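Amino acid adenylation domain-containing protein (Bacillus stratosphericus LAMA 585, PDB 6ULY) is the adenylation domain of a nonribosomal peptide synthetase module that selects a keto acid and probably activates it with ATP as the acyl adenylate. Local coordinates at residues F73-S76 / A80-T83; T83-C88 / F93-V98; P102-M107 / I133-G138; Q44-L49 / V233-G238. All blocks are in the same frame, centred on the assembly; numbering follows the deposited sequence.

Interaction 1 of 4, residues F73-S76 / A80-T83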
loop_
_atom_site.group_PDB
_atom_site.type_symbol
_atom_site.label_atom_id
_atom_site.label_comp_id
_atom_site.label_asym_id
_atom_site.label_seq_id
_atom_site.Cartn_x
_atom_site.Cartn_y
_atom_site.Cartn_z
ATOM N N PHE A 73 -0.286 -10.139 21.831
ATOM C CA PHE A 73 0.471 -11.369 22.021
ATOM C C PHE A 73 1.839 -11.274 21.355
ATOM O O PHE A 73 1.947 -10.901 20.183
ATOM C CB PHE A 73 -0.295 -12.565 21.452
ATOM C CG PHE A 73 -1.407 -13.063 22.339
ATOM C CD1 PHE A 73 -1.983 -12.238 23.294
ATOM C CD2 PHE A 73 -1.867 -14.365 22.222
ATOM C CE1 PHE A 73 -2.998 -12.700 24.102
ATOM C CE2 PHE A 73 -2.882 -14.832 23.030
ATOM C CZ PHE A 73 -3.446 -14.002 23.973
ATOM N N GLN A 74 2.883 -11.641 22.106
ATOM C CA GLN A 74 4.265 -11.688 21.613
ATOM C C GLN A 74 4.905 -12.921 22.250
ATOM O O GLN A 74 5.543 -12.830 23.301
ATOM C CB GLN A 74 5.021 -10.408 21.947
ATOM C CG GLN A 74 4.653 -9.228 21.063
ATOM C CD GLN A 74 5.191 -9.375 19.655
ATOM O OE1 GLN A 74 6.280 -8.893 19.346
ATOM N NE2 GLN A 74 4.433 -10.048 18.796
ATOM N N PHE A 75 4.728 -14.070 21.603
ATOM C CA PHE A 75 5.084 -15.355 22.181
ATOM C C PHE A 75 6.081 -16.096 21.306
ATOM O O PHE A 75 6.040 -16.002 20.076
ATOM C CB PHE A 75 3.844 -16.237 22.383
ATOM C CG PHE A 75 2.963 -15.781 23.503
ATOM C CD1 PHE A 75 3.314 -16.025 24.819
ATOM C CD2 PHE A 75 1.789 -15.100 23.241
ATOM C CE1 PHE A 75 2.508 -15.599 25.854
ATOM C CE2 PHE A 75 0.977 -14.670 24.272
ATOM C CZ PHE A 75 1.334 -14.920 25.579
ATOM N N SER A 76 6.986 -16.819 21.969
ATOM C CA SER A 76 7.779 -17.864 21.344
ATOM C C SER A 76 7.339 -19.259 21.763
ATOM O O SER A 76 7.652 -20.225 21.061
ATOM C CB SER A 76 9.264 -17.687 21.692
ATOM O OG SER A 76 9.469 -17.756 23.093
ATOM N N ALA A 80 2.595 -21.271 26.305
ATOM C CA ALA A 80 2.178 -20.007 26.898
ATOM C C ALA A 80 1.145 -19.293 26.029
ATOM O O ALA A 80 0.226 -18.653 26.554
ATOM C CB ALA A 80 3.397 -19.115 27.130
ATOM N N MET A 81 1.274 -19.387 24.701
ATOM C CA MET A 81 0.371 -18.649 23.818
ATOM C C MET A 81 -1.019 -19.272 23.803
ATOM O O MET A 81 -2.028 -18.565 23.915
ATOM C CB MET A 81 0.940 -18.593 22.401
ATOM C CG MET A 81 -0.023 -17.990 21.377
ATOM S SD MET A 81 0.821 -17.283 19.947
ATOM C CE MET A 81 1.919 -18.618 19.484
ATOM N N VAL A 82 -1.091 -20.596 23.633
ATOM C CA VAL A 82 -2.369 -21.300 23.713
ATOM C C VAL A 82 -3.067 -20.979 25.028
ATOM O O VAL A 82 -4.269 -20.696 25.068
ATOM C CB VAL A 82 -2.153 -22.816 23.553
ATOM C CG1 VAL A 82 -3.408 -23.579 23.948
ATOM C CG2 VAL A 82 -1.751 -23.156 22.129
ATOM N N THR A 83 -2.318 -21.027 26.131
ATOM C CA THR A 83 -2.908 -20.751 27.437
ATOM C C THR A 83 -3.346 -19.299 27.541
ATOM O O THR A 83 -4.427 -19.003 28.064
ATOM C CB THR A 83 -1.908 -21.086 28.548
ATOM O OG1 THR A 83 -1.540 -22.465 28.456
ATOM C CG2 THR A 83 -2.500 -20.817 29.924
#

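Interaction 2 of 4, residues T83-C88 / F93-V98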
loop_
_atom_site.group_PDB
_atom_site.type_symbol
_atom_site.label_atom_id
_atom_site.label_comp_id
_atom_site.label_asym_id
_atom_site.label_seq_id
_atom_site.Cartn_x
_atom_site.Cartn_y
_atom_site.Cartn_z
ATOM N N THR A 83 -2.318 -21.027 26.131
ATOM C CA THR A 83 -2.908 -20.751 27.437
ATOM C C THR A 83 -3.346 -19.299 27.541
ATOM O O THR A 83 -4.427 -19.003 28.064
ATOM C CB THR A 83 -1.908 -21.086 28.548
ATOM O OG1 THR A 83 -1.540 -22.465 28.456
ATOM C CG2 THR A 83 -2.500 -20.817 29.924
ATOM N N ALA A 84 -2.508 -18.380 27.059
ATOM C CA ALA A 84 -2.856 -16.965 27.095
ATOM C C ALA A 84 -4.083 -16.677 26.241
ATOM O O ALA A 84 -4.915 -15.835 26.599
ATOM C CB ALA A 84 -1.667 -16.129 26.625
ATOM N N PHE A 85 -4.208 -17.360 25.102
ATOM C CA PHE A 85 -5.362 -17.151 24.236
ATOM C C PHE A 85 -6.656 -17.511 24.950
ATOM O O PHE A 85 -7.648 -16.777 24.870
ATOM C CB PHE A 85 -5.208 -17.981 22.965
ATOM C CG PHE A 85 -6.415 -17.957 22.076
ATOM C CD1 PHE A 85 -6.578 -16.953 21.135
ATOM C CD2 PHE A 85 -7.383 -18.945 22.171
ATOM C CE1 PHE A 85 -7.687 -16.931 20.311
ATOM C CE2 PHE A 85 -8.494 -18.928 21.348
ATOM C CZ PHE A 85 -8.647 -17.916 20.417
ATOM N N TRP A 86 -6.665 -18.638 25.658
ATOM C CA TRP A 86 -7.893 -19.083 26.298
ATOM C C TRP A 86 -8.186 -18.306 27.572
ATOM O O TRP A 86 -9.357 -18.076 27.893
ATOM C CB TRP A 86 -7.811 -20.578 26.561
ATOM C CG TRP A 86 -7.968 -21.360 25.298
ATOM C CD1 TRP A 86 -6.992 -22.001 24.601
ATOM C CD2 TRP A 86 -9.182 -21.560 24.567
ATOM N NE1 TRP A 86 -7.523 -22.602 23.486
ATOM C CE2 TRP A 86 -8.867 -22.345 23.442
ATOM C CE3 TRP A 86 -10.507 -21.159 24.760
ATOM C CZ2 TRP A 86 -9.827 -22.736 22.514
ATOM C CZ3 TRP A 86 -11.457 -21.550 23.839
ATOM C CH2 TRP A 86 -11.114 -22.331 22.731
ATOM N N ALA A 87 -7.153 -17.865 28.291
ATOM C CA ALA A 87 -7.385 -16.919 29.375
ATOM C C ALA A 87 -8.143 -15.698 28.865
ATOM O O ALA A 87 -9.109 -15.243 29.490
ATOM C CB ALA A 87 -6.056 -16.509 30.008
ATOM N N CYS A 88 -7.726 -15.165 27.713
ATOM C CA CYS A 88 -8.413 -14.017 27.131
ATOM C C CYS A 88 -9.844 -14.366 26.742
ATOM O O CYS A 88 -10.772 -13.587 26.990
ATOM C CB CYS A 88 -7.634 -13.513 25.916
ATOM S SG CYS A 88 -6.050 -12.740 26.303
ATOM N N PHE A 93 -11.395 -10.841 26.962
ATOM C CA PHE A 93 -10.331 -10.053 26.376
ATOM C C PHE A 93 -10.126 -10.493 24.935
ATOM O O PHE A 93 -10.409 -11.640 24.572
ATOM C CB PHE A 93 -9.041 -10.222 27.176
ATOM C CG PHE A 93 -9.241 -10.171 28.667
ATOM C CD1 PHE A 93 -10.096 -9.240 29.233
ATOM C CD2 PHE A 93 -8.590 -11.067 29.502
ATOM C CE1 PHE A 93 -10.289 -9.192 30.599
ATOM C CE2 PHE A 93 -8.778 -11.025 30.870
ATOM C CZ PHE A 93 -9.629 -10.089 31.421
ATOM N N VAL A 94 -9.641 -9.567 24.116
ATOM C CA VAL A 94 -9.473 -9.801 22.684
ATOM C C VAL A 94 -7.991 -9.955 22.362
ATOM O O VAL A 94 -7.259 -8.953 22.311
ATOM C CB VAL A 94 -10.084 -8.656 21.858
ATOM C CG1 VAL A 94 -10.095 -9.020 20.392
ATOM C CG2 VAL A 94 -11.488 -8.339 22.333
ATOM N N PRO A 95 -7.502 -11.167 22.121
ATOM C CA PRO A 95 -6.096 -11.324 21.744
ATOM C C PRO A 95 -5.809 -10.701 20.393
ATOM O O PRO A 95 -6.641 -10.719 19.484
ATOM C CB PRO A 95 -5.905 -12.844 21.691
ATOM C CG PRO A 95 -7.035 -13.408 22.462
ATOM C CD PRO A 95 -8.175 -12.469 22.244
ATOM N N THR A 96 -4.603 -10.169 20.263
ATOM C CA THR A 96 -4.077 -9.686 18.992
ATOM C C THR A 96 -2.985 -10.658 18.559
ATOM O O THR A 96 -1.863 -10.616 19.072
ATOM C CB THR A 96 -3.545 -8.267 19.129
ATOM O OG1 THR A 96 -4.561 -7.439 19.709
ATOM C CG2 THR A 96 -3.144 -7.720 17.773
ATOM N N LEU A 97 -3.319 -11.533 17.617
ATOM C CA LEU A 97 -2.402 -12.571 17.166
ATOM C C LEU A 97 -1.429 -11.971 16.160
ATOM O O LEU A 97 -1.821 -11.608 15.045
ATOM C CB LEU A 97 -3.180 -13.733 16.556
ATOM C CG LEU A 97 -4.348 -14.267 17.393
ATOM C CD1 LEU A 97 -4.933 -15.512 16.748
ATOM C CD2 LEU A 97 -3.909 -14.554 18.815
ATOM N N VAL A 98 -0.162 -11.856 16.552
ATOM C CA VAL A 98 0.896 -11.391 15.661
ATOM C C VAL A 98 2.208 -12.017 16.107
ATOM O O VAL A 98 2.513 -12.076 17.304
ATOM C CB VAL A 98 0.986 -9.848 15.637
ATOM C CG1 VAL A 98 1.218 -9.297 17.030
ATOM C CG2 VAL A 98 2.085 -9.391 14.678
#

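Interaction 3 of 4, residues P102-M107 / I133-G138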
loop_
_atom_site.group_PDB
_atom_site.type_symbol
_atom_site.label_atom_id
_atom_site.label_comp_id
_atom_site.label_asym_id
_atom_site.label_seq_id
_atom_site.Cartn_x
_atom_site.Cartn_y
_atom_site.Cartn_z
ATOM N N PRO A 102 11.703 -10.790 14.643
ATOM C CA PRO A 102 12.976 -11.531 14.615
ATOM C C PRO A 102 14.004 -10.972 15.582
ATOM O O PRO A 102 14.849 -11.726 16.081
ATOM C CB PRO A 102 13.432 -11.395 13.156
ATOM C CG PRO A 102 12.715 -10.183 12.637
ATOM C CD PRO A 102 11.396 -10.161 13.346
ATOM N N THR A 103 13.957 -9.670 15.860
ATOM C CA THR A 103 14.811 -9.057 16.865
ATOM C C THR A 103 14.136 -7.795 17.381
ATOM O O THR A 103 13.351 -7.156 16.674
ATOM C CB THR A 103 16.204 -8.717 16.313
ATOM O OG1 THR A 103 16.974 -8.064 17.331
ATOM C CG2 THR A 103 16.103 -7.804 15.093
ATOM N N TYR A 104 14.450 -7.446 18.628
ATOM C CA TYR A 104 13.934 -6.244 19.270
ATOM C C TYR A 104 15.036 -5.241 19.588
ATOM O O TYR A 104 14.798 -4.294 20.347
ATOM C CB TYR A 104 13.183 -6.615 20.552
ATOM C CG TYR A 104 11.977 -7.501 20.331
ATOM C CD1 TYR A 104 10.693 -6.970 20.328
ATOM C CD2 TYR A 104 12.122 -8.868 20.125
ATOM C CE1 TYR A 104 9.587 -7.775 20.128
ATOM C CE2 TYR A 104 11.023 -9.680 19.922
ATOM C CZ TYR A 104 9.758 -9.129 19.926
ATOM O OH TYR A 104 8.658 -9.931 19.727
ATOM N N ARG A 105 16.235 -5.425 19.033
ATOM C CA ARG A 105 17.357 -4.542 19.319
ATOM C C ARG A 105 17.440 -3.340 18.387
ATOM O O ARG A 105 18.164 -2.388 18.699
ATOM C CB ARG A 105 18.676 -5.320 19.240
ATOM C CG ARG A 105 19.234 -5.773 20.587
ATOM C CD ARG A 105 18.666 -7.114 21.030
ATOM N NE ARG A 105 19.414 -7.666 22.157
ATOM C CZ ARG A 105 19.201 -8.870 22.684
ATOM N NH1 ARG A 105 18.257 -9.657 22.187
ATOM N NH2 ARG A 105 19.934 -9.286 23.708
ATOM N N GLU A 106 16.734 -3.354 17.257
ATOM C CA GLU A 106 16.774 -2.243 16.316
ATOM C C GLU A 106 15.397 -2.041 15.700
ATOM O O GLU A 106 14.535 -2.923 15.742
ATOM C CB GLU A 106 17.810 -2.475 15.210
ATOM C CG GLU A 106 18.577 -3.770 15.355
ATOM C CD GLU A 106 18.819 -4.445 14.025
ATOM O OE1 GLU A 106 19.977 -4.449 13.556
ATOM O OE2 GLU A 106 17.842 -4.962 13.443
ATOM N N MET A 107 15.209 -0.862 15.107
ATOM C CA MET A 107 13.910 -0.446 14.580
ATOM C C MET A 107 13.739 -0.960 13.149
ATOM O O MET A 107 13.715 -0.208 12.174
ATOM C CB MET A 107 13.783 1.071 14.644
ATOM C CG MET A 107 12.381 1.597 14.406
ATOM S SD MET A 107 11.306 1.362 15.832
ATOM C CE MET A 107 9.762 2.038 15.217
ATOM N N ILE A 133 10.443 -11.611 27.394
ATOM C CA ILE A 133 10.001 -10.395 28.072
ATOM C C ILE A 133 11.120 -9.365 28.132
ATOM O O ILE A 133 10.867 -8.158 28.045
ATOM C CB ILE A 133 9.460 -10.725 29.477
ATOM C CG1 ILE A 133 8.855 -9.470 30.111
ATOM C CG2 ILE A 133 10.563 -11.296 30.354
ATOM C CD1 ILE A 133 8.069 -9.733 31.374
ATOM N N GLU A 134 12.369 -9.812 28.271
ATOM C CA GLU A 134 13.487 -8.873 28.265
ATOM C C GLU A 134 13.580 -8.154 26.924
ATOM O O GLU A 134 13.669 -6.921 26.870
ATOM C CB GLU A 134 14.789 -9.610 28.577
ATOM N N GLU A 135 13.557 -8.913 25.827
ATOM C CA GLU A 135 13.573 -8.309 24.498
ATOM C C GLU A 135 12.377 -7.386 24.299
ATOM O O GLU A 135 12.531 -6.225 23.903
ATOM C CB GLU A 135 13.586 -9.404 23.430
ATOM C CG GLU A 135 14.814 -10.304 23.471
ATOM C CD GLU A 135 14.643 -11.572 22.650
ATOM O OE1 GLU A 135 14.519 -12.660 23.256
ATOM O OE2 GLU A 135 14.624 -11.480 21.403
ATOM N N VAL A 136 11.171 -7.891 24.566
ATOM C CA VAL A 136 9.966 -7.101 24.323
ATOM C C VAL A 136 9.987 -5.812 25.131
ATOM O O VAL A 136 9.472 -4.781 24.682
ATOM C CB VAL A 136 8.710 -7.937 24.635
ATOM C CG1 VAL A 136 7.472 -7.062 24.612
ATOM C CG2 VAL A 136 8.574 -9.085 23.645
ATOM N N GLN A 137 10.567 -5.842 26.334
ATOM C CA GLN A 137 10.652 -4.629 27.137
ATOM C C GLN A 137 11.544 -3.578 26.491
ATOM O O GLN A 137 11.384 -2.387 26.776
ATOM C CB GLN A 137 11.163 -4.958 28.544
ATOM C CG GLN A 137 10.094 -5.541 29.464
ATOM C CD GLN A 137 10.649 -6.014 30.799
ATOM O OE1 GLN A 137 11.831 -6.338 30.918
ATOM N NE2 GLN A 137 9.790 -6.057 31.814
ATOM N N GLY A 138 12.470 -3.990 25.623
ATOM C CA GLY A 138 13.320 -3.036 24.937
ATOM C C GLY A 138 12.565 -2.096 24.022
ATOM O O GLY A 138 13.086 -1.031 23.675
#

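Interaction 4 of 4, residues Q44-L49 / V233-G238. With SO4 (sulfate ion), chain F.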
loop_
_atom_site.group_PDB
_atom_site.type_symbol
_atom_site.label_atom_id
_atom_site.label_comp_id
_atom_site.label_asym_id
_atom_site.label_seq_id
_atom_site.Cartn_x
_atom_site.Cartn_y
_atom_site.Cartn_z
ATOM N N GLN A 44 -0.700 -31.156 28.042
ATOM C CA GLN A 44 -1.651 -30.240 28.668
ATOM C C GLN A 44 -3.034 -30.648 28.174
ATOM O O GLN A 44 -3.447 -30.240 27.084
ATOM C CB GLN A 44 -1.344 -28.791 28.323
ATOM C CG GLN A 44 -2.243 -27.767 29.013
ATOM C CD GLN A 44 -2.170 -26.393 28.356
ATOM O OE1 GLN A 44 -2.083 -26.287 27.136
ATOM N NE2 GLN A 44 -2.199 -25.338 29.167
ATOM N N SER A 45 -3.728 -31.460 28.966
ATOM C CA SER A 45 -5.070 -31.878 28.594
ATOM C C SER A 45 -5.969 -30.659 28.417
ATOM O O SER A 45 -5.692 -29.566 28.923
ATOM C CB SER A 45 -5.659 -32.803 29.656
ATOM O OG SER A 45 -5.906 -32.092 30.857
ATOM N N TYR A 46 -7.072 -30.856 27.692
ATOM C CA TYR A 46 -8.051 -29.781 27.570
ATOM C C TYR A 46 -8.589 -29.376 28.935
ATOM O O TYR A 46 -8.926 -28.203 29.146
ATOM C CB TYR A 46 -9.182 -30.206 26.636
ATOM C CG TYR A 46 -8.756 -30.293 25.184
ATOM C CD1 TYR A 46 -8.036 -29.260 24.583
ATOM C CD2 TYR A 46 -9.058 -31.410 24.418
ATOM C CE1 TYR A 46 -7.640 -29.337 23.260
ATOM C CE2 TYR A 46 -8.663 -31.499 23.099
ATOM C CZ TYR A 46 -7.956 -30.456 22.523
ATOM O OH TYR A 46 -7.559 -30.533 21.208
ATOM N N ALA A 47 -8.658 -30.323 29.876
ATOM C CA ALA A 47 -9.028 -29.986 31.247
ATOM C C ALA A 47 -7.944 -29.148 31.913
ATOM O O ALA A 47 -8.245 -28.167 32.602
ATOM C CB ALA A 47 -9.286 -31.265 32.050
ATOM N N GLN A 48 -6.677 -29.520 31.721
ATOM C CA GLN A 48 -5.584 -28.710 32.253
ATOM C C GLN A 48 -5.552 -27.335 31.598
ATOM O O GLN A 48 -5.334 -26.320 32.273
ATOM C CB GLN A 48 -4.251 -29.434 32.052
ATOM C CG GLN A 48 -4.052 -30.655 32.948
ATOM C CD GLN A 48 -2.707 -31.318 32.731
ATOM O OE1 GLN A 48 -2.528 -32.097 31.795
ATOM N NE2 GLN A 48 -1.750 -31.004 33.594
ATOM N N LEU A 49 -5.776 -27.278 30.282
ATOM C CA LEU A 49 -5.798 -25.988 29.597
ATOM C C LEU A 49 -6.827 -25.054 30.222
ATOM O O LEU A 49 -6.544 -23.873 30.456
ATOM C CB LEU A 49 -6.081 -26.195 28.110
ATOM C CG LEU A 49 -6.287 -24.942 27.254
ATOM C CD1 LEU A 49 -5.081 -24.008 27.320
ATOM C CD2 LEU A 49 -6.579 -25.338 25.815
ATOM N N VAL A 233 -10.267 -25.741 15.348
ATOM C CA VAL A 233 -10.923 -26.935 14.825
ATOM C C VAL A 233 -10.661 -28.120 15.743
ATOM O O VAL A 233 -11.548 -28.949 15.986
ATOM C CB VAL A 233 -10.449 -27.223 13.389
ATOM C CG1 VAL A 233 -10.712 -28.678 13.023
ATOM C CG2 VAL A 233 -11.138 -26.294 12.405
ATOM N N ASN A 234 -9.440 -28.217 16.274
ATOM C CA ASN A 234 -9.082 -29.352 17.116
ATOM C C ASN A 234 -9.813 -29.297 18.452
ATOM O O ASN A 234 -10.355 -30.307 18.913
ATOM C CB ASN A 234 -7.567 -29.386 17.329
ATOM C CG ASN A 234 -6.806 -29.701 16.060
ATOM O OD1 ASN A 234 -7.283 -30.442 15.199
ATOM N ND2 ASN A 234 -5.613 -29.134 15.935
ATOM N N VAL A 235 -9.835 -28.127 19.095
ATOM C CA VAL A 235 -10.556 -27.995 20.359
ATOM C C VAL A 235 -12.048 -28.226 20.147
ATOM O O VAL A 235 -12.718 -28.853 20.977
ATOM C CB VAL A 235 -10.283 -26.618 20.995
ATOM C CG1 VAL A 235 -10.895 -26.543 22.389
ATOM C CG2 VAL A 235 -8.789 -26.346 21.068
ATOM N N TYR A 236 -12.591 -27.731 19.028
ATOM C CA TYR A 236 -14.016 -27.900 18.752
ATOM C C TYR A 236 -14.379 -29.372 18.593
ATOM O O TYR A 236 -15.415 -29.826 19.098
ATOM C CB TYR A 236 -14.403 -27.125 17.492
ATOM C CG TYR A 236 -15.866 -27.260 17.130
ATOM C CD1 TYR A 236 -16.297 -28.235 16.237
ATOM C CD2 TYR A 236 -16.819 -26.411 17.686
ATOM C CE1 TYR A 236 -17.639 -28.361 15.904
ATOM C CE2 TYR A 236 -18.161 -26.527 17.357
ATOM C CZ TYR A 236 -18.565 -27.502 16.468
ATOM O OH TYR A 236 -19.899 -27.617 16.144
ATOM N N THR A 237 -13.563 -30.125 17.857
ATOM C CA THR A 237 -13.745 -31.567 17.785
ATOM C C THR A 237 -13.256 -32.276 19.040
ATOM O O THR A 237 -13.540 -33.465 19.209
ATOM C CB THR A 237 -13.017 -32.141 16.565
ATOM O OG1 THR A 237 -11.601 -31.954 16.708
ATOM C CG2 THR A 237 -13.502 -31.460 15.281
ATOM N N GLY A 238 -12.545 -31.578 19.921
ATOM C CA GLY A 238 -11.996 -32.202 21.109
ATOM C C GLY A 238 -10.949 -33.260 20.837
ATOM O O GLY A 238 -10.677 -34.085 21.714
HETATM S S SO4 F . -1.591 -29.615 37.444
HETATM O O1 SO4 F . -2.097 -29.986 36.155
HETATM O O2 SO4 F . -1.225 -28.228 37.436
HETATM O O3 SO4 F . -2.602 -29.837 38.437
HETATM O O4 SO4 F . -0.440 -30.412 37.752
#

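Interaction 1 of 4, residues F73-S76 / A80-T83
Met81 and Phe75 carry this contact, near the start of helix 78-91, in the beta-alpha-beta unit formed by strand 70-74, that helix and strand 94-97. The Phe75 ring lies flat against the helix backbone. Met81 CA sits over the middle of one face, 3.8 Å from the ring centroid and 9° off the ring normal, so its C-H points into the pi cloud as a CH-pi contact. Beside it, Met81 CB approaches Phe75 CG to 3.6 Å, while Ala80 CB reaches Phe75 CE1, further round the ring, at 3.8 Å. In the Met81 side chain, CG anti to the backbone N (chi1 173°) and a nearly extended chi2 (155°) set SD beside Phe75 CB and CD2, in an oblique Met-aromatic contact 5.2 Å from the ring centroid; the bend at chi3 turns only the terminal CE. Phe73, two residues earlier on the same side of the chain, adds a looser touch: its CD2 stands 4.2 Å from Met81 CG, and its CE2 lies near Met81 O. No hydrogen bond crosses between the segments, so apolar packing holds the helix to the strand here. Ala84 of the same helix lies against both rings. The two phenyl rings also meet each other, with Phe75 CE2 above the rim of one Phe73 face and Phe73 CG at the Phe75 edge.

Interaction 2 of 4, residues T83-C88 / F93-V98
Cys88 CB and Pro95 CG meet at 3.5 Å, with Phe93 and Phe85 closing round this pair. On the Phe93 side, Cys88 CB lies 3.8 Å from Phe93 CB, and Phe93 CD2 comes equally near Cys88 CA. The backbone segments are tied by a weak hydrogen bond from Phe93 N to Cys88 O, 2.8 Å long and bent to 128°. On the other side, Phe85 crosses the proline at about a right angle and sets CD1 3.8 Å from Pro95 CG. Its chi1 of 173° puts the ring opposite the backbone N, near the strand, although CB is directed neither toward it nor away. Leu97 CD2 then touches the same Phe85 CD1 more loosely, at 4.3 Å. These contacts form the return half of the beta-alpha-beta crossover: helix 83-88 runs at 148° to strand 94-97, their axes 8.0 Å apart at closest approach. Farther out, Phe73 of the adjacent strand 70-74 packs on both Cys88 and Pro95, while Phe175 of strand 173-178 also touches Pro95. Helix 46-62 covers Phe93 through Leu57, and Trp86, whose ring receives Phe85 CD2 over the rim of one face, hydrogen-bonds through NE1 to His231 NE2.

Interaction 3 of 4, residues P102-M107 / I133-G138
The loop between strand 94-97 and helix 109-120 is held to the end of helix 130-137 by the Tyr104 side chain, which lies alongside the Val136 side chain and crosses Glu135. Its CB packs on the backbone, 3.4 Å from Glu135 O, and CD2 meets Glu135 CB at 3.7 Å. Farther out along the ring, Val136 CG2 lies 3.9 Å from Tyr104 CE1 and 4.3 Å from the ring centroid, 29° off the ring normal, an off-centre CH-pi contact. A chi1 of -62° swings the ring over the helix to lie there, the two side chains running in the same direction. At the far end, Tyr104 OH hydrogen-bonds with Gln74 OE1 and with Ala101 N, so the phenol is gripped at its polar tip as well as along its ring. Glu135 turns its carboxylate almost perpendicular to the phenol, the planes 86° apart. Toward solvent, the Arg105 chain bends at its second torsion and brings NH1 within 3.7 Å of Glu135 CG. Arg105 NH1 and Glu135 OE2 remain 4.1 Å apart, too far for a salt bridge, though their opposite charges probably attract. An ST turn, in which Arg105 N donates to Thr103 OG1, shapes the loop. Behind the contact, Val136 rests on Ile126 and Thr128 of strand 125-128 and on Val150 of strand 150-152, while Pro102 leans on Ala110 of helix 109-120.

Interaction 4 of 4, residues Q44-L49 / V233-G238
The Tyr46 ring meets Gly238 at its edge, where the carbonyl O lies near the ring plane 3.6 Å from CE2. Val235 CG2 reaches CE1 obliquely at 3.9 Å, the two side chains crossing at a slant. At the phenol end, Tyr46 OH comes within 3.6 Å of Asn234 O without a hydrogen bond; its polar partners are Cys239 O and Gln241 NE2, just beyond the helix. With chi1 at -71° the ring stands beside the backbone N, pointing from the start of helix 46-62 to the end of helix 224-237. Each of these helix ends carries a classical cap, N-terminal and C-terminal respectively. Ser45 and Gln48 make a capping box, with Gln48 N bonded to Ser45 OG at 2.8 Å and Ser45 N to Gln48 OE1 at 3.1 Å. Gly238, at positive phi, is the C-prime residue of a Schellman motif, in which Cys239 N bonds to Asn234 O and Gly238 N bonds weakly to Val235 O. Helix 18-26 covers the apolar side, its Ala25 touching both Tyr46 and Val235, while Asn30 ND2 bonds to Gly238 O. On the outer side, Gln48 NE2 donates to O1 of a sulfate ion, probably from the crystallisation liquor, at 2.8 Å.

Overall arrangement
Interactions 1, 2 and 4 are buried. The first two share helix 78-91 and Thr83, and pack successive turns of that helix on the neighbouring strands 70-74 and 94-97 through almost purely apolar groups. Interaction 4 brings together parts of the chain far apart in sequence and ends in polar helix caps. It reaches helix 78-91 through Gln44 NE2, bonded to Thr83 OG1, and through Leu49, packed on Val82 and Trp86. Interaction 3 is only partly buried, mixing aromatic packing with opposite charges that lie near each other without forming a salt bridge, and meets interaction 1 where Tyr104 OH bonds to Gln74 OE1. Interactions 3 and 4 are farthest apart, their centres about 32 Å from each other.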